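Local coordinates for Vpx protein (PDB 4Z8L) that binds zinc and probably stimulates viral gene expression and arrests or delays infected cells in the G2 phase of the cell cycle, at residues F45-T50 / L71-K76. Residues are numbered along the deposited sequence; the frame is centred on the assembly and turned at random.
Sequences FRLWNT and LLLMHK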
ATOM      1  N   PHE B  45      10.784  16.817  -3.156  1.00 52.67           N
ATOM      2  CA  PHE B  45      12.221  16.969  -3.274  1.00 49.70           C
ATOM      3  C   PHE B  45      12.910  16.569  -1.968  1.00 58.66           C
ATOM      4  O   PHE B  45      14.028  16.045  -1.994  1.00 48.83           O
ATOM      5  CB  PHE B  45      12.552  18.413  -3.644  1.00 41.45           C
ATOM      6  CG  PHE B  45      12.103  18.801  -5.030  1.00 42.76           C
ATOM      7  CD1 PHE B  45      12.749  18.321  -6.152  1.00 54.86           C
ATOM      8  CD2 PHE B  45      11.002  19.623  -5.205  1.00 50.74           C
ATOM      9  CE1 PHE B  45      12.323  18.681  -7.414  1.00 65.97           C
ATOM     10  CE2 PHE B  45      10.568  19.980  -6.471  1.00 55.84           C
ATOM     11  CZ  PHE B  45      11.230  19.505  -7.576  1.00 61.00           C
ATOM     12  N   ARG B  46      12.206  16.720  -0.843  1.00 49.03           N
ATOM     13  CA  ARG B  46      12.796  16.424   0.464  1.00 47.13           C
ATOM     14  C   ARG B  46      13.216  14.983   0.527  1.00 38.61           C
ATOM     15  O   ARG B  46      14.291  14.659   1.029  1.00 42.96           O
ATOM     16  CB  ARG B  46      11.804  16.672   1.605  1.00 50.62           C
ATOM     17  CG  ARG B  46      12.202  17.774   2.544  1.00 73.14           C
ATOM     18  CD  ARG B  46      13.345  17.386   3.479  1.00 80.03           C
ATOM     19  NE  ARG B  46      13.852  18.565   4.177  1.00100.72           N
ATOM     20  CZ  ARG B  46      13.286  19.134   5.237  1.00 89.26           C
ATOM     21  NH1 ARG B  46      12.176  18.633   5.760  1.00 97.80           N
ATOM     22  NH2 ARG B  46      13.834  20.214   5.774  1.00 85.14           N
ATOM     23  N   LEU B  47      12.382  14.124  -0.041  1.00 40.34           N
ATOM     24  CA  LEU B  47      12.728  12.730  -0.133  1.00 54.02           C
ATOM     25  C   LEU B  47      13.899  12.620  -1.083  1.00 48.08           C
ATOM     26  O   LEU B  47      14.994  12.188  -0.697  1.00 54.27           O
ATOM     27  CB  LEU B  47      11.539  11.911  -0.632  1.00 60.16           C
ATOM     28  CG  LEU B  47      10.596  11.376   0.443  1.00 55.38           C
ATOM     29  CD1 LEU B  47       9.550  10.472  -0.178  1.00 65.54           C
ATOM     30  CD2 LEU B  47      11.383  10.637   1.511  1.00 55.59           C
ATOM     31  N   TRP B  48      13.681  13.112  -2.299  1.00 41.98           N
ATOM     32  CA  TRP B  48      14.670  12.993  -3.357  1.00 40.71           C
ATOM     33  C   TRP B  48      16.026  13.496  -2.917  1.00 44.41           C
ATOM     34  O   TRP B  48      17.009  12.745  -2.908  1.00 41.06           O
ATOM     35  CB  TRP B  48      14.217  13.758  -4.599  1.00 48.66           C
ATOM     36  CG  TRP B  48      15.289  13.841  -5.616  1.00 51.85           C
ATOM     37  CD1 TRP B  48      16.203  14.841  -5.766  1.00 39.67           C
ATOM     38  CD2 TRP B  48      15.615  12.848  -6.588  1.00 59.19           C
ATOM     39  NE1 TRP B  48      17.058  14.548  -6.797  1.00 61.08           N
ATOM     40  CE2 TRP B  48      16.719  13.326  -7.318  1.00 55.99           C
ATOM     41  CE3 TRP B  48      15.070  11.605  -6.925  1.00 64.48           C
ATOM     42  CZ2 TRP B  48      17.289  12.610  -8.361  1.00 58.39           C
ATOM     43  CZ3 TRP B  48      15.636  10.895  -7.960  1.00 61.51           C
ATOM     44  CH2 TRP B  48      16.733  11.400  -8.669  1.00 74.50           C
ATOM     45  N   ASN B  49      16.046  14.741  -2.464  1.00 46.78           N
ATOM     46  CA  ASN B  49      17.281  15.361  -2.035  1.00 44.69           C
ATOM     47  C   ASN B  49      17.926  14.525  -0.950  1.00 52.79           C
ATOM     48  O   ASN B  49      19.103  14.174  -1.061  1.00 52.01           O
ATOM     49  CB  ASN B  49      17.034  16.785  -1.542  1.00 26.84           C
ATOM     50  CG  ASN B  49      16.648  17.729  -2.665  1.00 42.09           C
ATOM     51  OD1 ASN B  49      16.975  17.496  -3.829  1.00 43.86           O
ATOM     52  ND2 ASN B  49      15.945  18.802  -2.320  1.00 41.95           N
ATOM     53  N   THR B  50      17.149  14.135   0.058  1.00 46.47           N
ATOM     54  CA  THR B  50      17.747  13.404   1.163  1.00 43.49           C
ATOM     55  C   THR B  50      18.396  12.141   0.631  1.00 42.37           C
ATOM     56  O   THR B  50      19.535  11.831   0.987  1.00 53.48           O
ATOM     57  CB  THR B  50      16.727  13.046   2.258  1.00 45.26           C
ATOM     58  OG1 THR B  50      15.472  12.706   1.655  1.00 61.94           O
ATOM     59  CG2 THR B  50      16.524  14.225   3.197  1.00 42.06           C
ATOM     60  N   LEU B  71      12.694   5.396  -5.111  1.00 30.97           N
ATOM     61  CA  LEU B  71      11.577   4.732  -5.770  1.00 32.03           C
ATOM     62  C   LEU B  71      10.796   3.872  -4.791  1.00 23.50           C
ATOM     63  O   LEU B  71       9.575   3.982  -4.692  1.00 27.98           O
ATOM     64  CB  LEU B  71      12.089   3.873  -6.930  1.00 33.32           C
ATOM     65  CG  LEU B  71      11.134   2.851  -7.553  1.00 31.82           C
ATOM     66  CD1 LEU B  71      10.006   3.524  -8.306  1.00 31.38           C
ATOM     67  CD2 LEU B  71      11.890   1.895  -8.460  1.00 23.92           C
ATOM     68  N   LEU B  72      11.519   3.024  -4.068  1.00 25.98           N
ATOM     69  CA  LEU B  72      10.941   2.160  -3.045  1.00 30.04           C
ATOM     70  C   LEU B  72      10.141   2.947  -2.007  1.00 31.80           C
ATOM     71  O   LEU B  72       8.949   2.673  -1.771  1.00 32.09           O
ATOM     72  CB  LEU B  72      12.050   1.362  -2.353  1.00 24.13           C
ATOM     73  CG  LEU B  72      12.347  -0.053  -2.860  1.00 32.47           C
ATOM     74  CD1 LEU B  72      12.253  -0.128  -4.374  1.00 37.71           C
ATOM     75  CD2 LEU B  72      13.724  -0.497  -2.389  1.00 27.49           C
ATOM     76  N   LEU B  73      10.802   3.932  -1.398  1.00 29.15           N
ATOM     77  CA  LEU B  73      10.155   4.762  -0.389  1.00 19.92           C
ATOM     78  C   LEU B  73       8.854   5.346  -0.910  1.00 24.46           C
ATOM     79  O   LEU B  73       7.825   5.303  -0.234  1.00 31.96           O
ATOM     80  CB  LEU B  73      11.070   5.900   0.060  1.00 33.54           C
ATOM     81  CG  LEU B  73      12.272   5.554   0.936  1.00 33.10           C
ATOM     82  CD1 LEU B  73      12.877   6.815   1.527  1.00 30.80           C
ATOM     83  CD2 LEU B  73      11.891   4.571   2.023  1.00 36.93           C
ATOM     84  N   MET B  74       8.892   5.873  -2.129  1.00 34.63           N
ATOM     85  CA  MET B  74       7.726   6.564  -2.652  1.00 35.04           C
ATOM     86  C   MET B  74       6.621   5.598  -3.089  1.00 31.73           C
ATOM     87  O   MET B  74       5.451   5.967  -3.100  1.00 25.03           O
ATOM     88  CB  MET B  74       8.113   7.491  -3.794  1.00 26.37           C
ATOM     89  CG  MET B  74       7.454   8.848  -3.651  1.00 41.54           C
ATOM     90  SD  MET B  74       7.713   9.915  -5.063  1.00 74.16           S
ATOM     91  CE  MET B  74       6.628   9.096  -6.212  1.00 62.93           C
ATOM     92  N   HIS B  75       6.986   4.374  -3.467  1.00 24.18           N
ATOM     93  CA  HIS B  75       5.975   3.347  -3.708  1.00 28.86           C
ATOM     94  C   HIS B  75       5.256   3.023  -2.408  1.00 26.40           C
ATOM     95  O   HIS B  75       4.046   2.770  -2.394  1.00 33.81           O
ATOM     96  CB  HIS B  75       6.596   2.071  -4.282  1.00 30.76           C
ATOM     97  CG  HIS B  75       6.485   1.955  -5.770  1.00 28.04           C
ATOM     98  ND1 HIS B  75       7.119   0.965  -6.487  1.00 36.39           N
ATOM     99  CD2 HIS B  75       5.801   2.695  -6.674  1.00 38.21           C
ATOM    100  CE1 HIS B  75       6.839   1.103  -7.770  1.00 31.54           C
ATOM    101  NE2 HIS B  75       6.040   2.146  -7.910  1.00 35.56           N
ATOM    102  N   LYS B  76       6.000   3.065  -1.309  1.00 23.91           N
ATOM    103  CA  LYS B  76       5.394   2.838  -0.001  1.00 24.13           C
ATOM    104  C   LYS B  76       4.536   4.036   0.422  1.00 27.59           C
ATOM    105  O   LYS B  76       3.525   3.878   1.115  1.00 30.61           O
ATOM    106  CB  LYS B  76       6.483   2.530   1.026  1.00 34.31           C
ATOM    107  CG  LYS B  76       7.237   1.252   0.677  1.00 35.28           C
ATOM    108  CD  LYS B  76       8.451   1.009   1.549  1.00 34.26           C
ATOM    109  CE  LYS B  76       9.211  -0.216   1.058  1.00 37.95           C
ATOM    110  NZ  LYS B  76      10.488  -0.433   1.785  1.00 40.48           N
TER
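L47 reaches across from helix 45-58 to L73 and M74 on helix 63-84. All the touching is apolar. Methyl CD2 of L47 meets methyl CD1 of L73 at 4.1 Å, and the two side chains meet at a slant. The other methyl of L47, CD1, lies 4.4 Å from CG of M74. The fork of L47 thus spans two neighbouring residues of the opposing helix. CG of L73 lies anti to its carbonyl carbon (chi1 -72°), which helps carry CD1 toward L47. M74 touches through the middle of its chain. Its side chain also packs on I31 and A35 of helix 21-35. L47 also touches Y70, and W48 meets the Y70 ring edge-to-face, so the same two helices join beyond these segments.

Two charged side chains turn to partner proteins. R46 NE makes a salt bridge to an acidic side chain of one partner protein, K76 NZ to one of a second. L47 and L73 each pack on an apolar side chain of that second protein. All three touching residues are buried. The side chain of M74 is about 12 Å from the bound zinc ion. With 101 Å² buried in all, the contact is small and rests on dispersion and the exclusion of water.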